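Local coordinates for putative methyl-accepting chemotaxis signal transduction protein (Campylobacter jejuni subsp. jejuni serotype O:2, PDB 4XMR), which binds isoleucine in its tandem PAS sensory domain and probably passes amino-acid signals across the membrane to steer chemotaxis, at residues N80-L85 against V90-K95; K113-E118 against I154-V159; P129-T134 against Q138-Y143. All coordinates share one frame; numbering follows the deposited sequence. Where two conformers were deposited one is given.

Contact 1: residues N80-L85 against V90-K95. With ILE (isoleucine), chain E.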
loop_
_atom_site.group_PDB
_atom_site.type_symbol
_atom_site.label_atom_id
_atom_site.label_comp_id
_atom_site.label_asym_id
_atom_site.label_seq_id
_atom_site.Cartn_x
_atom_site.Cartn_y
_atom_site.Cartn_z
ATOM N N ASN B 80 -15.370 9.771 0.771
ATOM C CA ASN B 80 -16.747 9.684 0.311
ATOM C C ASN B 80 -16.851 8.456 -0.577
ATOM O O ASN B 80 -15.941 8.175 -1.369
ATOM C CB ASN B 80 -17.121 10.882 -0.577
ATOM C CG ASN B 80 -17.096 12.210 0.147
ATOM O OD1 ASN B 80 -17.717 12.389 1.197
ATOM N ND2 ASN B 80 -16.430 13.175 -0.457
ATOM N N VAL B 81 -17.954 7.729 -0.460
ATOM C CA VAL B 81 -18.272 6.637 -1.372
ATOM C C VAL B 81 -19.731 6.828 -1.752
ATOM O O VAL B 81 -20.564 7.008 -0.866
ATOM C CB VAL B 81 -18.032 5.259 -0.724
ATOM C CG1 VAL B 81 -18.446 4.146 -1.664
ATOM C CG2 VAL B 81 -16.578 5.098 -0.324
ATOM N N TYR B 82 -20.054 6.808 -3.045
ATOM C CA TYR B 82 -21.370 7.250 -3.471
ATOM C C TYR B 82 -21.828 6.635 -4.775
ATOM O O TYR B 82 -21.017 6.172 -5.587
ATOM C CB TYR B 82 -21.423 8.781 -3.573
ATOM C CG TYR B 82 -20.256 9.409 -4.290
ATOM C CD1 TYR B 82 -19.100 9.737 -3.591
ATOM C CD2 TYR B 82 -20.307 9.695 -5.654
ATOM C CE1 TYR B 82 -18.019 10.325 -4.229
ATOM C CE2 TYR B 82 -19.235 10.287 -6.302
ATOM C CZ TYR B 82 -18.096 10.600 -5.583
ATOM O OH TYR B 82 -17.045 11.198 -6.242
ATOM N N LEU B 83 -23.143 6.651 -4.973
ATOM C CA LEU B 83 -23.752 6.257 -6.235
ATOM C C LEU B 83 -24.562 7.422 -6.782
ATOM O O LEU B 83 -25.552 7.837 -6.174
ATOM C CB LEU B 83 -24.640 5.022 -6.047
ATOM C CG LEU B 83 -25.297 4.461 -7.316
ATOM C CD1 LEU B 83 -24.255 3.974 -8.322
ATOM C CD2 LEU B 83 -26.302 3.355 -6.969
ATOM N N GLY B 84 -24.112 7.972 -7.909
ATOM C CA GLY B 84 -24.845 9.033 -8.584
ATOM C C GLY B 84 -25.876 8.481 -9.548
ATOM O O GLY B 84 -25.562 7.635 -10.364
ATOM N N LEU B 85 -27.105 8.983 -9.475
ATOM C CA LEU B 85 -28.194 8.497 -10.334
ATOM C C LEU B 85 -28.471 9.435 -11.515
ATOM O O LEU B 85 -28.118 10.610 -11.470
ATOM C CB LEU B 85 -29.473 8.321 -9.504
ATOM C CG LEU B 85 -29.332 7.460 -8.242
ATOM C CD1 LEU B 85 -30.629 7.414 -7.440
ATOM C CD2 LEU B 85 -28.853 6.049 -8.573
ATOM N N VAL B 90 -27.806 11.663 -5.510
ATOM C CA VAL B 90 -26.645 10.845 -5.203
ATOM C C VAL B 90 -26.789 10.236 -3.816
ATOM O O VAL B 90 -27.140 10.926 -2.863
ATOM C CB VAL B 90 -25.331 11.643 -5.348
ATOM C CG1 VAL B 90 -25.332 12.856 -4.446
ATOM C CG2 VAL B 90 -24.138 10.767 -5.040
ATOM N N LEU B 91 -26.558 8.930 -3.720
ATOM C CA LEU B 91 -26.559 8.253 -2.446
ATOM C C LEU B 91 -25.136 8.347 -1.900
ATOM O O LEU B 91 -24.215 7.751 -2.459
ATOM C CB LEU B 91 -26.988 6.806 -2.617
ATOM C CG LEU B 91 -27.079 5.999 -1.321
ATOM C CD1 LEU B 91 -28.166 6.558 -0.400
ATOM C CD2 LEU B 91 -27.340 4.537 -1.621
ATOM N N LEU B 92 -24.970 9.096 -0.811
ATOM C CA LEU B 92 -23.651 9.493 -0.319
ATOM C C LEU B 92 -23.324 8.921 1.053
ATOM O O LEU B 92 -24.048 9.168 2.018
ATOM C CB LEU B 92 -23.557 11.022 -0.275
ATOM C CG LEU B 92 -22.287 11.632 0.325
ATOM C CD1 LEU B 92 -21.030 11.195 -0.439
ATOM C CD2 LEU B 92 -22.402 13.145 0.346
ATOM N N SER B 93 -22.242 8.144 1.118
ATOM C CA SER B 93 -21.687 7.670 2.378
ATOM C C SER B 93 -20.436 8.490 2.719
ATOM O O SER B 93 -19.475 8.519 1.929
ATOM C CB SER B 93 -21.350 6.185 2.298
ATOM O OG SER B 93 -20.842 5.710 3.528
ATOM N N GLN B 94 -20.465 9.165 3.868
ATOM C CA GLN B 94 -19.319 9.922 4.370
ATOM C C GLN B 94 -19.365 10.001 5.906
ATOM O O GLN B 94 -20.408 9.723 6.502
ATOM C CB GLN B 94 -19.267 11.318 3.744
ATOM C CG GLN B 94 -20.484 12.175 4.039
ATOM C CD GLN B 94 -20.358 13.628 3.569
ATOM O OE1 GLN B 94 -21.079 14.493 4.049
ATOM N NE2 GLN B 94 -19.459 13.893 2.634
ATOM N N LYS B 95 -18.246 10.379 6.533
ATOM C CA LYS B 95 -18.180 10.648 7.982
ATOM C C LYS B 95 -19.284 11.601 8.433
ATOM O O LYS B 95 -19.394 12.714 7.913
ATOM C CB LYS B 95 -16.809 11.234 8.372
ATOM C CG LYS B 95 -16.683 11.724 9.837
ATOM C CD LYS B 95 -15.372 12.499 10.086
ATOM C CE LYS B 95 -15.200 12.880 11.561
ATOM N NZ LYS B 95 -13.951 13.660 11.828
HETATM N N ILE E . -16.355 14.575 -4.679
HETATM C CA ILE E . -17.580 14.552 -5.462
HETATM C C ILE E . -17.773 15.932 -6.077
HETATM O O ILE E . -18.443 16.085 -7.092
HETATM C CB ILE E . -18.800 14.128 -4.603
HETATM C CG1 ILE E . -19.986 13.782 -5.508
HETATM C CG2 ILE E . -19.166 15.199 -3.585
HETATM C CD1 ILE E . -21.136 13.100 -4.788
HETATM O OXT ILE E . -17.222 16.915 -5.576
#

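Contact 2: residues K113-E118 against I154-V159. With ILE (isoleucine), chain E.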
loop_
_atom_site.group_PDB
_atom_site.type_symbol
_atom_site.label_atom_id
_atom_site.label_comp_id
_atom_site.label_asym_id
_atom_site.label_seq_id
_atom_site.Cartn_x
_atom_site.Cartn_y
_atom_site.Cartn_z
ATOM N N LYS B 113 -20.585 16.749 -14.069
ATOM C CA LYS B 113 -19.253 16.559 -13.501
ATOM C C LYS B 113 -18.448 15.495 -14.230
ATOM O O LYS B 113 -19.006 14.538 -14.761
ATOM C CB LYS B 113 -19.336 16.246 -12.006
ATOM C CG LYS B 113 -19.714 17.470 -11.205
ATOM C CD LYS B 113 -19.700 17.220 -9.719
ATOM C CE LYS B 113 -20.021 18.499 -8.952
ATOM N NZ LYS B 113 -20.079 18.289 -7.475
ATOM N N ASP B 114 -17.132 15.684 -14.264
ATOM C CA ASP B 114 -16.252 14.801 -15.018
ATOM C C ASP B 114 -16.291 13.363 -14.516
ATOM O O ASP B 114 -16.362 12.431 -15.322
ATOM C CB ASP B 114 -14.813 15.334 -15.028
ATOM C CG ASP B 114 -14.521 16.208 -16.238
ATOM O OD1 ASP B 114 -15.479 16.683 -16.883
ATOM O OD2 ASP B 114 -13.330 16.419 -16.544
ATOM N N TRP B 115 -16.266 13.170 -13.196
ATOM C CA TRP B 115 -16.285 11.809 -12.662
ATOM C C TRP B 115 -17.536 11.079 -13.119
ATOM O O TRP B 115 -17.520 9.866 -13.323
ATOM C CB TRP B 115 -16.143 11.766 -11.129
ATOM C CG TRP B 115 -17.261 12.404 -10.330
ATOM C CD1 TRP B 115 -17.235 13.632 -9.727
ATOM C CD2 TRP B 115 -18.539 11.830 -10.008
ATOM N NE1 TRP B 115 -18.418 13.868 -9.076
ATOM C CE2 TRP B 115 -19.238 12.779 -9.238
ATOM C CE3 TRP B 115 -19.169 10.615 -10.316
ATOM C CZ2 TRP B 115 -20.526 12.550 -8.760
ATOM C CZ3 TRP B 115 -20.446 10.389 -9.838
ATOM C CH2 TRP B 115 -21.112 11.351 -9.071
ATOM N N TYR B 116 -18.614 11.832 -13.304
ATOM C CA TYR B 116 -19.870 11.244 -13.733
ATOM C C TYR B 116 -19.856 11.042 -15.249
ATOM O O TYR B 116 -20.033 9.926 -15.741
ATOM C CB TYR B 116 -21.045 12.122 -13.287
ATOM C CG TYR B 116 -22.410 11.551 -13.593
ATOM C CD1 TYR B 116 -23.058 11.856 -14.779
ATOM C CD2 TYR B 116 -23.055 10.713 -12.689
ATOM C CE1 TYR B 116 -24.296 11.340 -15.060
ATOM C CE2 TYR B 116 -24.300 10.192 -12.966
ATOM C CZ TYR B 116 -24.912 10.508 -14.154
ATOM O OH TYR B 116 -26.153 9.995 -14.440
ATOM N N GLN B 117 -19.619 12.116 -15.991
ATOM C CA GLN B 117 -19.696 12.037 -17.443
ATOM C C GLN B 117 -18.641 11.122 -18.060
ATOM O O GLN B 117 -18.931 10.379 -18.995
ATOM C CB GLN B 117 -19.672 13.432 -18.062
ATOM C CG GLN B 117 -20.995 14.160 -17.888
ATOM C CD GLN B 117 -22.144 13.474 -18.616
ATOM O OE1 GLN B 117 -21.992 13.010 -19.749
ATOM N NE2 GLN B 117 -23.300 13.408 -17.968
ATOM N N GLU B 118 -17.430 11.136 -17.520
ATOM C CA GLU B 118 -16.372 10.307 -18.095
ATOM C C GLU B 118 -16.606 8.818 -17.861
ATOM O O GLU B 118 -16.249 7.987 -18.694
ATOM C CB GLU B 118 -14.993 10.741 -17.595
ATOM C CG GLU B 118 -14.586 12.124 -18.078
ATOM C CD GLU B 118 -14.570 12.222 -19.593
ATOM O OE1 GLU B 118 -14.054 11.290 -20.244
ATOM O OE2 GLU B 118 -15.085 13.226 -20.129
ATOM N N ILE B 154 -27.422 1.853 -14.047
ATOM C CA ILE B 154 -28.025 2.113 -12.749
ATOM C C ILE B 154 -27.559 3.473 -12.226
ATOM O O ILE B 154 -28.325 4.244 -11.642
ATOM C CB ILE B 154 -27.650 1.007 -11.736
ATOM C CG1 ILE B 154 -28.194 -0.344 -12.211
ATOM C CG2 ILE B 154 -28.143 1.350 -10.327
ATOM C CD1 ILE B 154 -29.674 -0.323 -12.560
ATOM N N GLY B 155 -26.288 3.777 -12.454
ATOM C CA GLY B 155 -25.746 5.033 -12.003
ATOM C C GLY B 155 -24.248 4.969 -12.085
ATOM O O GLY B 155 -23.694 4.030 -12.655
ATOM N N VAL B 156 -23.598 5.979 -11.530
ATOM C CA VAL B 156 -22.148 6.035 -11.527
ATOM C C VAL B 156 -21.637 5.980 -10.090
ATOM O O VAL B 156 -21.981 6.819 -9.256
ATOM C CB VAL B 156 -21.617 7.291 -12.237
ATOM C CG1 VAL B 156 -20.104 7.357 -12.109
ATOM C CG2 VAL B 156 -22.045 7.281 -13.717
ATOM N N LEU B 157 -20.832 4.963 -9.812
ATOM C CA LEU B 157 -20.160 4.815 -8.527
ATOM C C LEU B 157 -18.965 5.750 -8.462
ATOM O O LEU B 157 -18.199 5.846 -9.434
ATOM C CB LEU B 157 -19.672 3.384 -8.390
ATOM C CG LEU B 157 -18.788 3.074 -7.187
ATOM C CD1 LEU B 157 -19.593 3.163 -5.891
ATOM C CD2 LEU B 157 -18.160 1.696 -7.347
ATOM N N GLY B 158 -18.786 6.425 -7.329
ATOM C CA GLY B 158 -17.603 7.226 -7.096
ATOM C C GLY B 158 -16.986 6.928 -5.743
ATOM O O GLY B 158 -17.695 6.678 -4.752
ATOM N N VAL B 159 -15.657 6.934 -5.721
ATOM C CA VAL B 159 -14.872 6.752 -4.506
ATOM C C VAL B 159 -13.869 7.896 -4.412
ATOM O O VAL B 159 -13.052 8.071 -5.329
ATOM C CB VAL B 159 -14.132 5.395 -4.524
ATOM C CG1 VAL B 159 -13.199 5.273 -3.323
ATOM C CG2 VAL B 159 -15.131 4.236 -4.579
HETATM N N ILE E . -16.355 14.575 -4.679
HETATM C CA ILE E . -17.580 14.552 -5.462
HETATM C C ILE E . -17.773 15.932 -6.077
HETATM O O ILE E . -18.443 16.085 -7.092
HETATM C CB ILE E . -18.800 14.128 -4.603
HETATM C CG1 ILE E . -19.986 13.782 -5.508
HETATM C CG2 ILE E . -19.166 15.199 -3.585
HETATM C CD1 ILE E . -21.136 13.100 -4.788
HETATM O OXT ILE E . -17.222 16.915 -5.576
#

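Contact 3: residues P129-T134 against Q138-Y143. With ILE (isoleucine), chain E.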
loop_
_atom_site.group_PDB
_atom_site.type_symbol
_atom_site.label_atom_id
_atom_site.label_comp_id
_atom_site.label_asym_id
_atom_site.label_seq_id
_atom_site.Cartn_x
_atom_site.Cartn_y
_atom_site.Cartn_z
ATOM N N PRO B 129 -8.211 13.989 -12.155
ATOM C CA PRO B 129 -7.182 14.804 -11.514
ATOM C C PRO B 129 -7.689 15.217 -10.136
ATOM O O PRO B 129 -8.912 15.202 -9.890
ATOM C CB PRO B 129 -7.086 16.034 -12.425
ATOM C CG PRO B 129 -7.701 15.610 -13.732
ATOM C CD PRO B 129 -8.761 14.620 -13.366
ATOM N N ALA B 130 -6.780 15.565 -9.235
ATOM C CA ALA B 130 -7.193 16.016 -7.911
ATOM C C ALA B 130 -7.999 17.306 -8.010
ATOM O O ALA B 130 -7.710 18.178 -8.837
ATOM C CB ALA B 130 -5.983 16.207 -7.003
ATOM N N TYR B 131 -9.017 17.415 -7.166
ATOM C CA TYR B 131 -9.854 18.605 -7.124
ATOM C C TYR B 131 -10.461 18.758 -5.733
ATOM O O TYR B 131 -10.472 17.821 -4.935
ATOM C CB TYR B 131 -10.967 18.521 -8.174
ATOM C CG TYR B 131 -11.971 17.432 -7.872
ATOM C CD1 TYR B 131 -11.712 16.112 -8.222
ATOM C CD2 TYR B 131 -13.170 17.722 -7.219
ATOM C CE1 TYR B 131 -12.620 15.108 -7.936
ATOM C CE2 TYR B 131 -14.085 16.730 -6.932
ATOM C CZ TYR B 131 -13.803 15.422 -7.292
ATOM O OH TYR B 131 -14.714 14.428 -6.998
ATOM N N LEU B 132 -10.978 19.945 -5.453
ATOM C CA LEU B 132 -11.580 20.223 -4.161
ATOM C C LEU B 132 -12.961 19.594 -4.053
ATOM O O LEU B 132 -13.889 20.003 -4.758
ATOM C CB LEU B 132 -11.690 21.736 -3.958
ATOM C CG LEU B 132 -12.103 22.179 -2.559
ATOM C CD1 LEU B 132 -11.067 21.740 -1.536
ATOM C CD2 LEU B 132 -12.292 23.687 -2.517
ATOM N N ASP B 133 -13.092 18.596 -3.179
ATOM C CA ASP B 133 -14.389 17.958 -2.931
ATOM C C ASP B 133 -15.496 18.976 -2.669
ATOM O O ASP B 133 -15.333 19.873 -1.849
ATOM C CB ASP B 133 -14.302 16.999 -1.738
ATOM C CG ASP B 133 -15.633 16.341 -1.431
ATOM O OD1 ASP B 133 -16.355 16.023 -2.390
ATOM O OD2 ASP B 133 -15.957 16.144 -0.244
ATOM N N THR B 134 -16.618 18.825 -3.366
ATOM C CA THR B 134 -17.753 19.730 -3.223
ATOM C C THR B 134 -18.262 19.814 -1.788
ATOM O O THR B 134 -18.604 20.894 -1.303
ATOM C CB THR B 134 -18.929 19.295 -4.134
ATOM O OG1 THR B 134 -18.491 19.281 -5.497
ATOM C CG2 THR B 134 -20.114 20.243 -3.989
ATOM N N GLN B 138 -11.964 18.984 0.906
ATOM C CA GLN B 138 -10.604 18.475 0.899
ATOM C C GLN B 138 -10.277 18.100 -0.529
ATOM O O GLN B 138 -11.161 17.720 -1.295
ATOM C CB GLN B 138 -10.480 17.234 1.771
ATOM C CG GLN B 138 -10.694 17.462 3.248
ATOM C CD GLN B 138 -10.484 16.188 4.028
ATOM O OE1 GLN B 138 -9.564 15.422 3.737
ATOM N NE2 GLN B 138 -11.349 15.936 5.000
ATOM N N TYR B 139 -9.003 18.201 -0.890
ATOM C CA TYR B 139 -8.587 17.767 -2.212
ATOM C C TYR B 139 -8.658 16.255 -2.293
ATOM O O TYR B 139 -8.154 15.545 -1.415
ATOM C CB TYR B 139 -7.193 18.301 -2.541
ATOM C CG TYR B 139 -7.200 19.806 -2.546
ATOM C CD1 TYR B 139 -7.595 20.510 -3.674
ATOM C CD2 TYR B 139 -6.870 20.526 -1.403
ATOM C CE1 TYR B 139 -7.630 21.892 -3.676
ATOM C CE2 TYR B 139 -6.904 21.905 -1.395
ATOM C CZ TYR B 139 -7.284 22.581 -2.536
ATOM O OH TYR B 139 -7.320 23.952 -2.531
ATOM N N VAL B 140 -9.324 15.767 -3.334
ATOM C CA VAL B 140 -9.520 14.337 -3.505
ATOM C C VAL B 140 -9.186 13.896 -4.920
ATOM O O VAL B 140 -9.228 14.686 -5.876
ATOM C CB VAL B 140 -10.978 13.897 -3.196
ATOM C CG1 VAL B 140 -11.331 14.159 -1.740
ATOM C CG2 VAL B 140 -11.952 14.607 -4.129
ATOM N N ILE B 141 -8.839 12.623 -5.032
ATOM C CA ILE B 141 -8.813 11.943 -6.309
ATOM C C ILE B 141 -10.020 11.022 -6.311
ATOM O O ILE B 141 -10.260 10.286 -5.333
ATOM C CB ILE B 141 -7.543 11.102 -6.457
ATOM C CG1 ILE B 141 -6.317 12.023 -6.518
ATOM C CG2 ILE B 141 -7.631 10.200 -7.692
ATOM C CD1 ILE B 141 -5.009 11.316 -6.198
ATOM N N THR B 142 -10.798 11.085 -7.389
ATOM C CA THR B 142 -12.011 10.285 -7.514
ATOM C C THR B 142 -11.824 9.150 -8.510
ATOM O O THR B 142 -11.294 9.355 -9.614
ATOM C CB THR B 142 -13.204 11.159 -7.946
ATOM O OG1 THR B 142 -13.468 12.125 -6.927
ATOM C CG2 THR B 142 -14.457 10.317 -8.163
ATOM N N TYR B 143 -12.238 7.954 -8.095
ATOM C CA TYR B 143 -12.272 6.788 -8.951
ATOM C C TYR B 143 -13.735 6.547 -9.233
ATOM O O TYR B 143 -14.521 6.392 -8.297
ATOM C CB TYR B 143 -11.652 5.590 -8.227
ATOM C CG TYR B 143 -10.231 5.878 -7.808
ATOM C CD1 TYR B 143 -9.961 6.577 -6.637
ATOM C CD2 TYR B 143 -9.160 5.496 -8.602
ATOM C CE1 TYR B 143 -8.669 6.878 -6.262
ATOM C CE2 TYR B 143 -7.849 5.802 -8.230
ATOM C CZ TYR B 143 -7.618 6.492 -7.058
ATOM O OH TYR B 143 -6.347 6.797 -6.641
HETATM N N ILE E . -16.355 14.575 -4.679
HETATM C CA ILE E . -17.580 14.552 -5.462
HETATM C C ILE E . -17.773 15.932 -6.077
HETATM O O ILE E . -18.443 16.085 -7.092
HETATM C CB ILE E . -18.800 14.128 -4.603
HETATM C CG1 ILE E . -19.986 13.782 -5.508
HETATM C CG2 ILE E . -19.166 15.199 -3.585
HETATM C CD1 ILE E . -21.136 13.100 -4.788
HETATM O OXT ILE E . -17.222 16.915 -5.576
#

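Contact 1: residues N80-L85 against V90-K95
Strands 80-84 and 90-94 run antiparallel, 4.5 Å apart at closest approach of their axes and 172° between their directions, with Val-81/Ser-93 and Leu-83/Leu-91 as hydrogen-bonded pairs. Each of these pairs is joined in both directions, for example Ser-93 N to Val-81 O at 2.8 Å. Between them Tyr-82 and Leu-92 form a non-hydrogen-bonded pair on the face that carries the ligand. Tyr-82 CG sits between its own backbone N and carbonyl carbon (chi1 46°), which turns the ring away from strand 90-94 and lays one face beneath the bound isoleucine, whose CD1 lies 3.6 Å above the plane over the ring centre. In the conformer described, one of two deposited, Val-90 CG2 lies 3.7 Å from Tyr-82 CB and 3.8 Å from the ligand CD1. Farther along this face, Leu-92 CD1 approaches Tyr-82 CD1 at 4.0 Å and also touches the Asn-80 side chain. The amides of Asn-80 and Gln-94 lie side by side with planes 29° apart; Gln-94 NE2 gives a hydrogen bond to Asn-80 OD1 of 2.7 Å, and the acceptor lies in the Gln-94 amide plane. Asn-80 ND2 is held by Asp-133 and by Asp-160 OD2, while Tyr-82 OH bonds to Asp-160 OD1. On the reverse face Val-81 and Leu-91 pack against Leu-69 of helix 58-76, and Ser-93 OG accepts a bond from Arg-73. The hairpin is flanked in the antiparallel sheet by strand 152-162 beside 80-84 and strand 103-105 beside 90-94.

Contact 2: residues K113-E118 against I154-V159
Val-156 fits against two aromatic side chains of helix 114-120, Trp-115 and Tyr-116, and gives each a different methyl. Its CG2 lies over one face of the Tyr-116 ring, 4.1 Å from the centroid and 28° off the normal, a CH-pi contact. CG1 instead meets the indole at its edge, in the ring plane, 3.8 Å from Trp-115 CZ3. With CG1 anti to the valine N (chi1 175°) and CG2 beside that N, the branches diverge toward the two rings. Tyr-116 CB in turn lies 3.8 Å above one face of the indole, offset toward the rim. This places a short helix against a central strand of the antiparallel sheet of a PAS-like (Cache) sensor domain, and the Lys-113 and Trp-115 side chains at its start reach the ligand. Trp-115 NE1 donates to the ligand O at 3.0 Å, with an angle at the hydrogen of 156°, while its CZ2 packs 3.5 Å from the ligand CG1. The same oxygen takes a second bond, from Lys-113 NZ at 2.8 Å, at the end of an extended chain. Lys-113 NZ also bonds to Thr-134 OG1 and Leu-108 O, and the Trp-115 ring meets Tyr-82 edge-to-face.

Contact 3: residues P129-T134 against Q138-Y143
The Tyr-131 ring carries Val-140 CG2 over one face, 4.0 Å from the centroid and 21° off the normal, while Thr-142 OG1 and the ligand OXT lie at its edge. A second CH-pi contact involves Leu-132 CD1, which stands over the centre of the Tyr-139 ring, 10° off the normal. The two pairs lie on different faces of the strands: Tyr-131 with Val-140 turn to the ligand side, and Leu-132 with Tyr-139 to the other, more exposed one. A chi1 of 67° tucks the Tyr-131 phenol over its own backbone and sends it along the hairpin toward Thr-142. There Tyr-131 OH donates to Thr-142 OG1 at 2.6 Å and accepts from the ligand N at 2.8 Å, which makes the hydroxyl donor to the protein and acceptor from the ligand. Thr-142 OG1 is bonded in turn to Asp-160, a second-shell link that helps to position the phenol.

These residues form a beta hairpin at the edge of the sheet, strand 126-132 being outermost within the chain. Tyr-131 and Val-140 are its hydrogen-bonded pair, joined by two backbone bonds. Beyond it Asp-133 N binds Gln-138 O at 2.8 Å, with the donor above the carbonyl plane, and the chain leaves the strand into the loop that presents the pocket groups. Asp-133 OD1 accepts a hydrogen bond from the ligand N at 2.7 Å. The other carboxylate oxygen, OD2, bonds to Leu-136 N, which, with OD1 on the ligand, probably fixes the rotation of the group. Asp-160 OD2 of strand 152-162 adds a further hydrogen bond to the ligand. Thr-134 holds the ligand carboxylate twice: its backbone N reaches OXT at 3.0 Å, and its OG1 reaches the same oxygen at 2.7 Å.

All three contacts draw on one six-stranded antiparallel sheet, contact 2 through strand 152-162 alone, and meet at the bound isoleucine. Contacts 1 and 2 are buried, whereas contact 3 is partly exposed on its edge strand. Contacts 1 and 3 are hairpins held by backbone hydrogen bonds; contact 2 has no hydrogen bond between its segments and joins helix to strand by apolar packing. Strand 152-162 lies between the two hairpins, paired to 80-84 on one side and to 139-149 on the other. The chemistry divides accordingly: contact 1 supplies mostly apolar surface for the ligand side chain, contact 2 donors for its carboxylate, and contact 3 partners for both amino group and carboxylate.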